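Local coordinates for protein fumarate reductase iron-sulfur subunit (Mycolicibacterium smegmatis, PDB 7D6V) that probably relays electrons from succinate oxidation to quinone at the membrane through its 2Fe-2S, 4Fe-4S and 3Fe-4S clusters, as part of the Sdh1 succinate dehydrogenase, at residues B[136-141]-B[180-185]; B[142-147]-B[215-220]; B[150-155]-B[169-174]. One frame throughout, in Å; residues are numbered along the deposited sequence.

Contact 1 of 3, residues B[136-141]-B[180-185]; sequences VNRSQE and LDMHPL
Arg138 and Ser139 meet Met182 in a buried packing contact between helix 133-142 and the loop that leaves the C-terminal end of helix 171-181. No hydrogen bond links the two segments; they are held by van der Waals contact, with the CA atoms of Ser139 and Met182 6.0 Å apart at the closest point. With CG anti to the carbonyl carbon (chi1 -75°) and the chain extended beyond it, Met182 reaches across the Arg138 side chain at about a right angle. CG lies 3.9 Å above the guanidinium plane of Arg138, over its centre, and the thioether follows: SD is 3.9 Å from Arg138 NE, with CE near NH1. The polar end of this arginine is used by the membrane anchor subunit, where NH1 donates to the carbonyl O of Gly215 of that chain. The Ser139 hydroxyl lies against the root of the same methionine, OG standing 3.5 Å from Met182 CB, while the hydrogen bond of OG goes to the carbonyl O of Glu179, one residue before the segment. Farther along, the CG1 branch of Val136 reaches Pro184 CG at 4.0 Å, an apolar touch. Within the loop, His183 ND1 accepts the backbone N-H of Leu185 at 3.0 Å, nearly in the ring plane, which helps set the rotation of the imidazole. Subunit A also packs on Val136, Ser139 and His183. This is helix-to-loop packing in the cluster-bearing C-terminal part of the iron-sulfur subunit, where it meets both subunit A and the membrane anchor.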
loop_
_atom_site.group_PDB
_atom_site.type_symbol
_atom_site.label_atom_id
_atom_site.label_comp_id
_atom_site.label_asym_id
_atom_site.label_seq_id
_atom_site.Cartn_x
_atom_site.Cartn_y
_atom_site.Cartn_z
ATOM N N VAL B 136 -1.707 -13.608 14.737
ATOM C CA VAL B 136 -2.072 -12.533 13.821
ATOM C C VAL B 136 -1.116 -12.392 12.649
ATOM O O VAL B 136 -1.382 -11.570 11.760
ATOM C CB VAL B 136 -2.197 -11.181 14.556
ATOM C CG1 VAL B 136 -3.060 -11.326 15.794
ATOM C CG2 VAL B 136 -0.824 -10.640 14.915
ATOM N N ASN B 137 -0.013 -13.146 12.620
ATOM C CA ASN B 137 0.968 -12.989 11.545
ATOM C C ASN B 137 0.365 -13.269 10.169
ATOM O O ASN B 137 0.615 -12.526 9.207
ATOM C CB ASN B 137 2.160 -13.912 11.793
ATOM C CG ASN B 137 3.142 -13.342 12.788
ATOM O OD1 ASN B 137 3.381 -12.138 12.818
ATOM N ND2 ASN B 137 3.720 -14.205 13.610
ATOM N N ARG B 138 -0.423 -14.341 10.054
ATOM C CA ARG B 138 -0.939 -14.746 8.751
ATOM C C ARG B 138 -1.857 -13.685 8.160
ATOM O O ARG B 138 -1.770 -13.375 6.968
ATOM C CB ARG B 138 -1.675 -16.078 8.867
ATOM C CG ARG B 138 -0.768 -17.276 9.036
ATOM C CD ARG B 138 -1.472 -18.547 8.618
ATOM N NE ARG B 138 -2.449 -18.982 9.607
ATOM C CZ ARG B 138 -3.164 -20.096 9.507
ATOM N NH1 ARG B 138 -3.007 -20.890 8.458
ATOM N NH2 ARG B 138 -4.032 -20.418 10.451
ATOM N N SER B 139 -2.743 -13.119 8.978
ATOM C CA SER B 139 -3.630 -12.072 8.490
ATOM C C SER B 139 -2.900 -10.750 8.311
ATOM O O SER B 139 -3.259 -9.963 7.426
ATOM C CB SER B 139 -4.812 -11.902 9.443
ATOM O OG SER B 139 -5.698 -12.998 9.338
ATOM N N GLN B 140 -1.875 -10.492 9.125
ATOM C CA GLN B 140 -1.085 -9.283 8.950
ATOM C C GLN B 140 -0.367 -9.285 7.613
ATOM O O GLN B 140 -0.128 -8.219 7.037
ATOM C CB GLN B 140 -0.081 -9.148 10.092
ATOM C CG GLN B 140 -0.626 -8.433 11.302
ATOM C CD GLN B 140 0.454 -8.071 12.289
ATOM O OE1 GLN B 140 1.543 -8.637 12.267
ATOM N NE2 GLN B 140 0.157 -7.129 13.168
ATOM N N GLU B 141 0.001 -10.466 7.111
ATOM C CA GLU B 141 0.593 -10.526 5.776
ATOM C C GLU B 141 -0.384 -10.031 4.717
ATOM O O GLU B 141 -0.007 -9.279 3.812
ATOM C CB GLU B 141 1.050 -11.941 5.446
ATOM C CG GLU B 141 1.950 -11.984 4.224
ATOM C CD GLU B 141 1.783 -13.248 3.412
ATOM O OE1 GLU B 141 2.271 -13.285 2.264
ATOM O OE2 GLU B 141 1.171 -14.207 3.924
ATOM N N LEU B 180 -9.913 -12.644 6.773
ATOM C CA LEU B 180 -10.960 -12.646 7.791
ATOM C C LEU B 180 -11.129 -14.020 8.426
ATOM O O LEU B 180 -11.485 -14.118 9.604
ATOM C CB LEU B 180 -12.278 -12.170 7.187
ATOM C CG LEU B 180 -12.374 -10.664 6.950
ATOM C CD1 LEU B 180 -13.570 -10.334 6.087
ATOM C CD2 LEU B 180 -12.446 -9.930 8.271
ATOM N N ASP B 181 -10.878 -15.087 7.665
ATOM C CA ASP B 181 -10.988 -16.440 8.198
ATOM C C ASP B 181 -9.871 -16.756 9.183
ATOM O O ASP B 181 -10.089 -17.497 10.145
ATOM C CB ASP B 181 -10.985 -17.444 7.047
ATOM C CG ASP B 181 -11.603 -18.771 7.426
ATOM O OD1 ASP B 181 -12.815 -18.804 7.713
ATOM O OD2 ASP B 181 -10.881 -19.787 7.423
ATOM N N MET B 182 -8.679 -16.211 8.964
ATOM C CA MET B 182 -7.553 -16.455 9.853
ATOM C C MET B 182 -7.459 -15.444 10.988
ATOM O O MET B 182 -6.527 -15.525 11.791
ATOM C CB MET B 182 -6.246 -16.467 9.055
ATOM C CG MET B 182 -6.038 -17.731 8.242
ATOM S SD MET B 182 -4.867 -17.512 6.894
ATOM C CE MET B 182 -5.374 -18.828 5.799
ATOM N N HIS B 183 -8.388 -14.502 11.070
ATOM C CA HIS B 183 -8.421 -13.580 12.198
ATOM C C HIS B 183 -8.752 -14.348 13.472
ATOM O O HIS B 183 -9.768 -15.049 13.519
ATOM C CB HIS B 183 -9.453 -12.482 11.956
ATOM C CG HIS B 183 -9.309 -11.301 12.865
ATOM N ND1 HIS B 183 -9.480 -11.383 14.229
ATOM C CD2 HIS B 183 -9.013 -10.006 12.602
ATOM C CE1 HIS B 183 -9.294 -10.193 14.767
ATOM N NE2 HIS B 183 -9.010 -9.339 13.801
ATOM N N PRO B 184 -7.925 -14.253 14.515
ATOM C CA PRO B 184 -8.176 -15.047 15.728
ATOM C C PRO B 184 -9.460 -14.691 16.459
ATOM O O PRO B 184 -9.957 -15.517 17.231
ATOM C CB PRO B 184 -6.943 -14.763 16.596
ATOM C CG PRO B 184 -6.348 -13.519 16.038
ATOM C CD PRO B 184 -6.649 -13.524 14.583
ATOM N N LEU B 185 -10.015 -13.502 16.248
ATOM C CA LEU B 185 -11.189 -13.063 16.988
ATOM C C LEU B 185 -12.449 -12.968 16.137
ATOM O O LEU B 185 -13.498 -12.585 16.661
ATOM C CB LEU B 185 -10.915 -11.711 17.656
ATOM C CG LEU B 185 -9.928 -11.742 18.824
ATOM C CD1 LEU B 185 -9.794 -10.370 19.444
ATOM C CD2 LEU B 185 -10.361 -12.754 19.865
#

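Contact 2 of 3, residues B[142-147]-B[215-220]; sequences FRKCIE and EHIKIT. With SF4 (iron/sulfur cluster), chain F; F3S (Fe3-s4 cluster), chain G.
The first cysteine of the Cys-x-x-Cys-x-x-Cys loop, Cys145, meets Ile217 here, beside the 4Fe-4S cluster and just beyond the Cys213-Pro214 pair that also lines its pocket. Cys145 SG binds iron FE3 at 2.4 Å; its position anti to the backbone N (chi1 155°) carries the sulfur to the cluster. Ile217 backs this ligand, with CD1 3.8 Å from Cys145 CB, and its other branch, CG2, comes 4.0 Å from Phe142 CD1, at the edge of the ring and near its plane. Lys144 slides past Ile217 in the opposite direction, bending at its third and fourth torsions until NZ reaches the carbonyl O of Glu215 in a weak hydrogen bond of 3.3 Å. The Glu215 side chain, its CG 3.5 Å from Lys144 O, bends at chi2 (-51°) and crosses Ile146 at about a right angle, OE1 lying 3.7 Å from Ile146 CD1. Its carboxylate does not pair with the lysine, since OE2 stays 5.8 Å from Lys144 NZ. Beyond Ile217, Ile219 CD1 is 4.0 Å from cluster sulfur S4, at the start of helix 219-235. Such a cysteine loop, closed over by the chain after a Cys-Pro pair, is characteristic of the ferredoxin-like 4Fe-4S dicluster domain.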
loop_
_atom_site.group_PDB
_atom_site.type_symbol
_atom_site.label_atom_id
_atom_site.label_comp_id
_atom_site.label_asym_id
_atom_site.label_seq_id
_atom_site.Cartn_x
_atom_site.Cartn_y
_atom_site.Cartn_z
ATOM N N PHE B 142 -1.649 -10.447 4.809
ATOM C CA PHE B 142 -2.638 -10.018 3.829
ATOM C C PHE B 142 -3.060 -8.571 4.026
ATOM O O PHE B 142 -3.561 -7.952 3.082
ATOM C CB PHE B 142 -3.870 -10.920 3.881
ATOM C CG PHE B 142 -3.554 -12.382 3.833
ATOM C CD1 PHE B 142 -2.579 -12.869 2.982
ATOM C CD2 PHE B 142 -4.237 -13.275 4.637
ATOM C CE1 PHE B 142 -2.290 -14.213 2.939
ATOM C CE2 PHE B 142 -3.952 -14.620 4.597
ATOM C CZ PHE B 142 -2.978 -15.089 3.749
ATOM N N ARG B 143 -2.881 -8.020 5.225
ATOM C CA ARG B 143 -3.210 -6.612 5.420
ATOM C C ARG B 143 -2.195 -5.670 4.786
ATOM O O ARG B 143 -2.377 -4.452 4.872
ATOM C CB ARG B 143 -3.343 -6.287 6.907
ATOM C CG ARG B 143 -4.360 -7.120 7.652
ATOM C CD ARG B 143 -5.754 -6.573 7.489
ATOM N NE ARG B 143 -5.966 -5.364 8.275
ATOM C CZ ARG B 143 -7.057 -4.613 8.197
ATOM N NH1 ARG B 143 -8.035 -4.952 7.375
ATOM N NH2 ARG B 143 -7.172 -3.525 8.942
ATOM N N LYS B 144 -1.140 -6.190 4.158
ATOM C CA LYS B 144 -0.179 -5.365 3.439
ATOM C C LYS B 144 -0.705 -4.876 2.100
ATOM O O LYS B 144 -0.034 -4.072 1.447
ATOM C CB LYS B 144 1.118 -6.143 3.201
ATOM C CG LYS B 144 2.049 -6.215 4.391
ATOM C CD LYS B 144 3.009 -7.379 4.249
ATOM C CE LYS B 144 3.772 -7.298 2.942
ATOM N NZ LYS B 144 4.074 -8.646 2.386
ATOM N N CYS B 145 -1.847 -5.391 1.670
ATOM C CA CYS B 145 -2.383 -5.090 0.343
ATOM C C CYS B 145 -2.840 -3.682 -0.054
ATOM O O CYS B 145 -3.931 -3.250 0.320
ATOM C CB CYS B 145 -3.506 -6.083 0.010
ATOM S SG CYS B 145 -4.717 -5.468 -1.183
ATOM N N ILE B 146 -2.007 -2.971 -0.815
ATOM C CA ILE B 146 -2.432 -1.688 -1.358
ATOM C C ILE B 146 -3.356 -1.996 -2.528
ATOM O O ILE B 146 -2.989 -2.731 -3.449
ATOM C CB ILE B 146 -1.231 -0.822 -1.780
ATOM C CG1 ILE B 146 -0.441 -1.453 -2.927
ATOM C CG2 ILE B 146 -0.301 -0.606 -0.603
ATOM C CD1 ILE B 146 0.406 -0.481 -3.694
ATOM N N GLU B 147 -4.576 -1.484 -2.478
ATOM C CA GLU B 147 -5.567 -1.968 -3.426
ATOM C C GLU B 147 -5.270 -1.437 -4.821
ATOM O O GLU B 147 -5.954 -0.540 -5.322
ATOM C CB GLU B 147 -6.970 -1.586 -2.963
ATOM C CG GLU B 147 -7.462 -2.450 -1.822
ATOM C CD GLU B 147 -8.832 -2.053 -1.333
ATOM O OE1 GLU B 147 -9.197 -0.870 -1.478
ATOM O OE2 GLU B 147 -9.547 -2.926 -0.804
ATOM N N GLU B 215 3.450 -5.804 -3.577
ATOM C CA GLU B 215 3.716 -6.003 -2.163
ATOM C C GLU B 215 4.306 -7.371 -1.864
ATOM O O GLU B 215 4.620 -7.650 -0.704
ATOM C CB GLU B 215 2.432 -5.805 -1.358
ATOM C CG GLU B 215 1.863 -4.406 -1.457
ATOM C CD GLU B 215 2.892 -3.340 -1.154
ATOM O OE1 GLU B 215 3.077 -2.436 -1.992
ATOM O OE2 GLU B 215 3.519 -3.407 -0.078
ATOM N N HIS B 216 4.464 -8.220 -2.881
ATOM C CA HIS B 216 5.072 -9.542 -2.736
ATOM C C HIS B 216 4.310 -10.403 -1.733
ATOM O O HIS B 216 4.902 -11.144 -0.947
ATOM C CB HIS B 216 6.548 -9.430 -2.356
ATOM C CG HIS B 216 7.320 -8.493 -3.228
ATOM N ND1 HIS B 216 7.508 -8.717 -4.575
ATOM C CD2 HIS B 216 7.938 -7.322 -2.951
ATOM C CE1 HIS B 216 8.215 -7.726 -5.087
ATOM N NE2 HIS B 216 8.488 -6.867 -4.124
ATOM N N ILE B 217 2.989 -10.299 -1.760
ATOM C CA ILE B 217 2.138 -11.172 -0.962
ATOM C C ILE B 217 2.043 -12.525 -1.654
ATOM O O ILE B 217 1.829 -12.602 -2.869
ATOM C CB ILE B 217 0.748 -10.548 -0.766
ATOM C CG1 ILE B 217 0.874 -9.126 -0.219
ATOM C CG2 ILE B 217 -0.097 -11.407 0.160
ATOM C CD1 ILE B 217 -0.429 -8.374 -0.168
ATOM N N LYS B 218 2.214 -13.597 -0.882
ATOM C CA LYS B 218 2.123 -14.959 -1.405
ATOM C C LYS B 218 0.647 -15.339 -1.529
ATOM O O LYS B 218 0.102 -16.129 -0.758
ATOM C CB LYS B 218 2.870 -15.927 -0.501
ATOM C CG LYS B 218 4.352 -15.649 -0.368
ATOM C CD LYS B 218 5.087 -15.919 -1.658
ATOM C CE LYS B 218 6.565 -15.630 -1.502
ATOM N NZ LYS B 218 7.209 -16.605 -0.580
ATOM N N ILE B 219 -0.002 -14.749 -2.535
ATOM C CA ILE B 219 -1.457 -14.837 -2.642
ATOM C C ILE B 219 -1.901 -16.284 -2.814
ATOM O O ILE B 219 -2.801 -16.761 -2.116
ATOM C CB ILE B 219 -1.964 -13.950 -3.793
ATOM C CG1 ILE B 219 -1.444 -12.521 -3.634
ATOM C CG2 ILE B 219 -3.479 -13.976 -3.854
ATOM C CD1 ILE B 219 -1.728 -11.633 -4.813
ATOM N N THR B 220 -1.278 -17.004 -3.744
ATOM C CA THR B 220 -1.718 -18.364 -4.031
ATOM C C THR B 220 -1.339 -19.323 -2.908
ATOM O O THR B 220 -2.166 -20.124 -2.459
ATOM C CB THR B 220 -1.132 -18.834 -5.360
ATOM O OG1 THR B 220 -1.326 -17.816 -6.347
ATOM C CG2 THR B 220 -1.816 -20.102 -5.824
HETATM FE FE1 SF4 F . -3.638 -7.653 -5.672
HETATM FE FE2 SF4 F . -1.002 -7.409 -4.221
HETATM FE FE3 SF4 F . -3.452 -6.009 -3.146
HETATM FE FE4 SF4 F . -2.145 -5.029 -5.686
HETATM S S1 SF4 F . -1.480 -5.397 -3.691
HETATM S S2 SF4 F . -4.116 -5.641 -5.141
HETATM S S3 SF4 F . -1.666 -7.041 -6.216
HETATM S S4 SF4 F . -2.974 -8.021 -3.677
HETATM FE FE1 F3S G . -5.710 -15.510 -10.414
HETATM FE FE3 F3S G . -3.797 -16.449 -8.777
HETATM FE FE4 F3S G . -6.014 -17.934 -9.103
HETATM S S1 F3S G . -3.543 -15.690 -10.856
HETATM S S2 F3S G . -6.632 -17.460 -11.226
HETATM S S3 F3S G . -5.926 -15.828 -8.151
HETATM S S4 F3S G . -3.926 -18.720 -8.762
#

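Contact 3 of 3, residues B[150-155]-B[169-174]; sequences LCQNVC and AGPRFH. With F3S (Fe3-s4 cluster), chain G; SF4 (iron/sulfur cluster), chain F.
The amide of Gln152 and the ring of Phe173 stand almost perpendicular, their planes 86° apart, with NE2 at the ring edge, near its plane and 3.8 Å from CD2. On one face of that ring, over its centre, lies CD of the neighbouring Arg172. At the edges of the amide come two hydrogen bonds of different geometry. NE2 gives a nearly straight bond of 3.2 Å to Ala169 O, with the oxygen lying in the amide plane and the donor arriving in the carbonyl plane on a lone pair. OE1 accepts the backbone N-H of Arg172 at 2.8 Å, the donor tilted 23° from the carbonyl plane. A bend at chi2 (-87°) swings the amide across to these partners, and together the two bonds hold it against rotation; NE2 also donates to Asn108 OD1. Gln152 thus serves a backbone N-H in the first turn of helix 171-181, whose N-cap position is Gly170, and the helix end would be expected to polarise the amide oxygen somewhat. Beside it, Pro171 wedges between the clusters' cysteines: its CG lies 3.6 Å from Cys151 CB, and its CD is 4.1 Å from Cys155 CB. The two cysteines face different clusters. Cys151 SG binds FE1 of the 4Fe-4S cluster at 2.4 Å, whereas Cys155 SG lies by FE1 of the 3Fe-4S cluster, whose sulfur S3 sits against Pro171 CB. The last cysteine of a Cys-x-x-Cys-x-x-Cys run, followed just past a short helix by a cysteine that faces the second cluster, is characteristic of dicluster ferredoxin-like domains.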
loop_
_atom_site.group_PDB
_atom_site.type_symbol
_atom_site.label_atom_id
_atom_site.label_comp_id
_atom_site.label_asym_id
_atom_site.label_seq_id
_atom_site.Cartn_x
_atom_site.Cartn_y
_atom_site.Cartn_z
ATOM N N LEU B 150 -3.881 -5.032 -9.479
ATOM C CA LEU B 150 -3.110 -5.644 -10.555
ATOM C C LEU B 150 -3.365 -7.144 -10.619
ATOM O O LEU B 150 -3.398 -7.731 -11.707
ATOM C CB LEU B 150 -1.622 -5.355 -10.367
ATOM C CG LEU B 150 -1.156 -3.928 -10.660
ATOM C CD1 LEU B 150 0.285 -3.738 -10.231
ATOM C CD2 LEU B 150 -1.328 -3.590 -12.125
ATOM N N CYS B 151 -3.606 -7.742 -9.456
ATOM C CA CYS B 151 -3.917 -9.161 -9.379
ATOM C C CYS B 151 -5.245 -9.383 -10.096
ATOM O O CYS B 151 -5.376 -10.298 -10.908
ATOM C CB CYS B 151 -4.018 -9.613 -7.922
ATOM S SG CYS B 151 -5.343 -8.820 -6.982
ATOM N N GLN B 152 -6.228 -8.537 -9.790
ATOM C CA GLN B 152 -7.532 -8.626 -10.433
ATOM C C GLN B 152 -7.411 -8.428 -11.936
ATOM O O GLN B 152 -8.118 -9.073 -12.716
ATOM C CB GLN B 152 -8.478 -7.588 -9.836
ATOM C CG GLN B 152 -8.546 -7.601 -8.327
ATOM C CD GLN B 152 -9.570 -8.580 -7.803
ATOM O OE1 GLN B 152 -9.227 -9.557 -7.148
ATOM N NE2 GLN B 152 -10.836 -8.319 -8.084
ATOM N N ASN B 153 -6.528 -7.521 -12.356
ATOM C CA ASN B 153 -6.327 -7.275 -13.778
ATOM C C ASN B 153 -5.741 -8.491 -14.486
ATOM O O ASN B 153 -6.162 -8.831 -15.596
ATOM C CB ASN B 153 -5.421 -6.061 -13.968
ATOM C CG ASN B 153 -5.164 -5.751 -15.422
ATOM O OD1 ASN B 153 -6.071 -5.370 -16.154
ATOM N ND2 ASN B 153 -3.922 -5.911 -15.847
ATOM N N VAL B 154 -4.768 -9.156 -13.868
ATOM C CA VAL B 154 -4.007 -10.155 -14.611
ATOM C C VAL B 154 -4.695 -11.518 -14.602
ATOM O O VAL B 154 -4.434 -12.348 -15.478
ATOM C CB VAL B 154 -2.575 -10.245 -14.056
ATOM C CG1 VAL B 154 -2.580 -10.889 -12.698
ATOM C CG2 VAL B 154 -1.660 -10.994 -15.016
ATOM N N CYS B 155 -5.510 -11.779 -13.585
ATOM C CA CYS B 155 -6.199 -13.061 -13.475
ATOM C C CYS B 155 -6.880 -13.403 -14.792
ATOM O O CYS B 155 -7.561 -12.559 -15.374
ATOM C CB CYS B 155 -7.228 -13.024 -12.343
ATOM S SG CYS B 155 -8.136 -14.570 -12.109
ATOM N N ALA B 169 -14.848 -13.501 -7.522
ATOM C CA ALA B 169 -14.517 -12.273 -6.812
ATOM C C ALA B 169 -13.123 -11.767 -7.158
ATOM O O ALA B 169 -12.879 -10.558 -7.105
ATOM C CB ALA B 169 -14.633 -12.488 -5.304
ATOM N N GLY B 170 -12.206 -12.662 -7.508
ATOM C CA GLY B 170 -10.858 -12.277 -7.833
ATOM C C GLY B 170 -9.878 -12.598 -6.727
ATOM O O GLY B 170 -10.257 -12.876 -5.587
ATOM N N PRO B 171 -8.585 -12.574 -7.055
ATOM C CA PRO B 171 -7.564 -12.888 -6.039
ATOM C C PRO B 171 -7.604 -11.991 -4.815
ATOM O O PRO B 171 -7.435 -12.484 -3.694
ATOM C CB PRO B 171 -6.244 -12.716 -6.807
ATOM C CG PRO B 171 -6.607 -12.111 -8.131
ATOM C CD PRO B 171 -8.013 -12.466 -8.404
ATOM N N ARG B 172 -7.831 -10.687 -4.993
ATOM C CA ARG B 172 -7.767 -9.766 -3.863
ATOM C C ARG B 172 -8.833 -10.090 -2.827
ATOM O O ARG B 172 -8.562 -10.093 -1.622
ATOM C CB ARG B 172 -7.912 -8.323 -4.353
ATOM C CG ARG B 172 -7.600 -7.260 -3.309
ATOM C CD ARG B 172 -8.866 -6.748 -2.638
ATOM N NE ARG B 172 -8.591 -5.888 -1.493
ATOM C CZ ARG B 172 -8.216 -6.324 -0.296
ATOM N NH1 ARG B 172 -7.988 -5.461 0.682
ATOM N NH2 ARG B 172 -8.065 -7.619 -0.073
ATOM N N PHE B 173 -10.040 -10.408 -3.272
ATOM C CA PHE B 173 -11.134 -10.586 -2.331
ATOM C C PHE B 173 -11.213 -11.997 -1.771
ATOM O O PHE B 173 -11.686 -12.179 -0.648
ATOM C CB PHE B 173 -12.435 -10.161 -2.999
ATOM C CG PHE B 173 -12.462 -8.703 -3.306
ATOM C CD1 PHE B 173 -12.620 -7.780 -2.292
ATOM C CD2 PHE B 173 -12.252 -8.250 -4.594
ATOM C CE1 PHE B 173 -12.611 -6.438 -2.561
ATOM C CE2 PHE B 173 -12.242 -6.905 -4.865
ATOM C CZ PHE B 173 -12.420 -5.999 -3.847
ATOM N N HIS B 174 -10.703 -12.996 -2.488
ATOM C CA HIS B 174 -10.495 -14.288 -1.849
ATOM C C HIS B 174 -9.368 -14.217 -0.827
ATOM O O HIS B 174 -9.435 -14.877 0.218
ATOM C CB HIS B 174 -10.225 -15.354 -2.907
ATOM C CG HIS B 174 -11.448 -15.762 -3.665
ATOM N ND1 HIS B 174 -12.474 -16.478 -3.089
ATOM C CD2 HIS B 174 -11.822 -15.532 -4.945
ATOM C CE1 HIS B 174 -13.422 -16.681 -3.984
ATOM N NE2 HIS B 174 -13.051 -16.117 -5.119
HETATM FE FE1 F3S G . -5.710 -15.510 -10.414
HETATM FE FE3 F3S G . -3.797 -16.449 -8.777
HETATM FE FE4 F3S G . -6.014 -17.934 -9.103
HETATM S S1 F3S G . -3.543 -15.690 -10.856
HETATM S S2 F3S G . -6.632 -17.460 -11.226
HETATM S S3 F3S G . -5.926 -15.828 -8.151
HETATM S S4 F3S G . -3.926 -18.720 -8.762
HETATM FE FE1 SF4 F . -3.638 -7.653 -5.672
HETATM FE FE2 SF4 F . -1.002 -7.409 -4.221
HETATM FE FE3 SF4 F . -3.452 -6.009 -3.146
HETATM FE FE4 SF4 F . -2.145 -5.029 -5.686
HETATM S S1 SF4 F . -1.480 -5.397 -3.691
HETATM S S2 SF4 F . -4.116 -5.641 -5.141
HETATM S S3 SF4 F . -1.666 -7.041 -6.216
HETATM S S4 SF4 F . -2.974 -8.021 -3.677
#

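Overall arrangement
Contacts 2 and 3 sit round the same pair of clusters, with centres 11 Å apart, and contact 3 is nested in the chain loop that contact 2 closes. They join directly: Glu147 OE2 pairs with Arg172 NE at 3.2 Å, and the same guanidinium lies against Cys145 SG, a ligand of the 4Fe-4S cluster. Contact 1 is farther out, its Ser139 side chain about 14 Å from that cluster. It reaches contact 2, 13 Å away between centres, through Met182 SD on Phe142 CE2 (3.8 Å) and a probable hydrogen bond from Lys218 N to Glu141 OE1. Contacts 1 and 3 share helix 171-181 without touching. In contact 2, the side chain of Ile146 lies about 5 Å from the 2Fe-2S cluster.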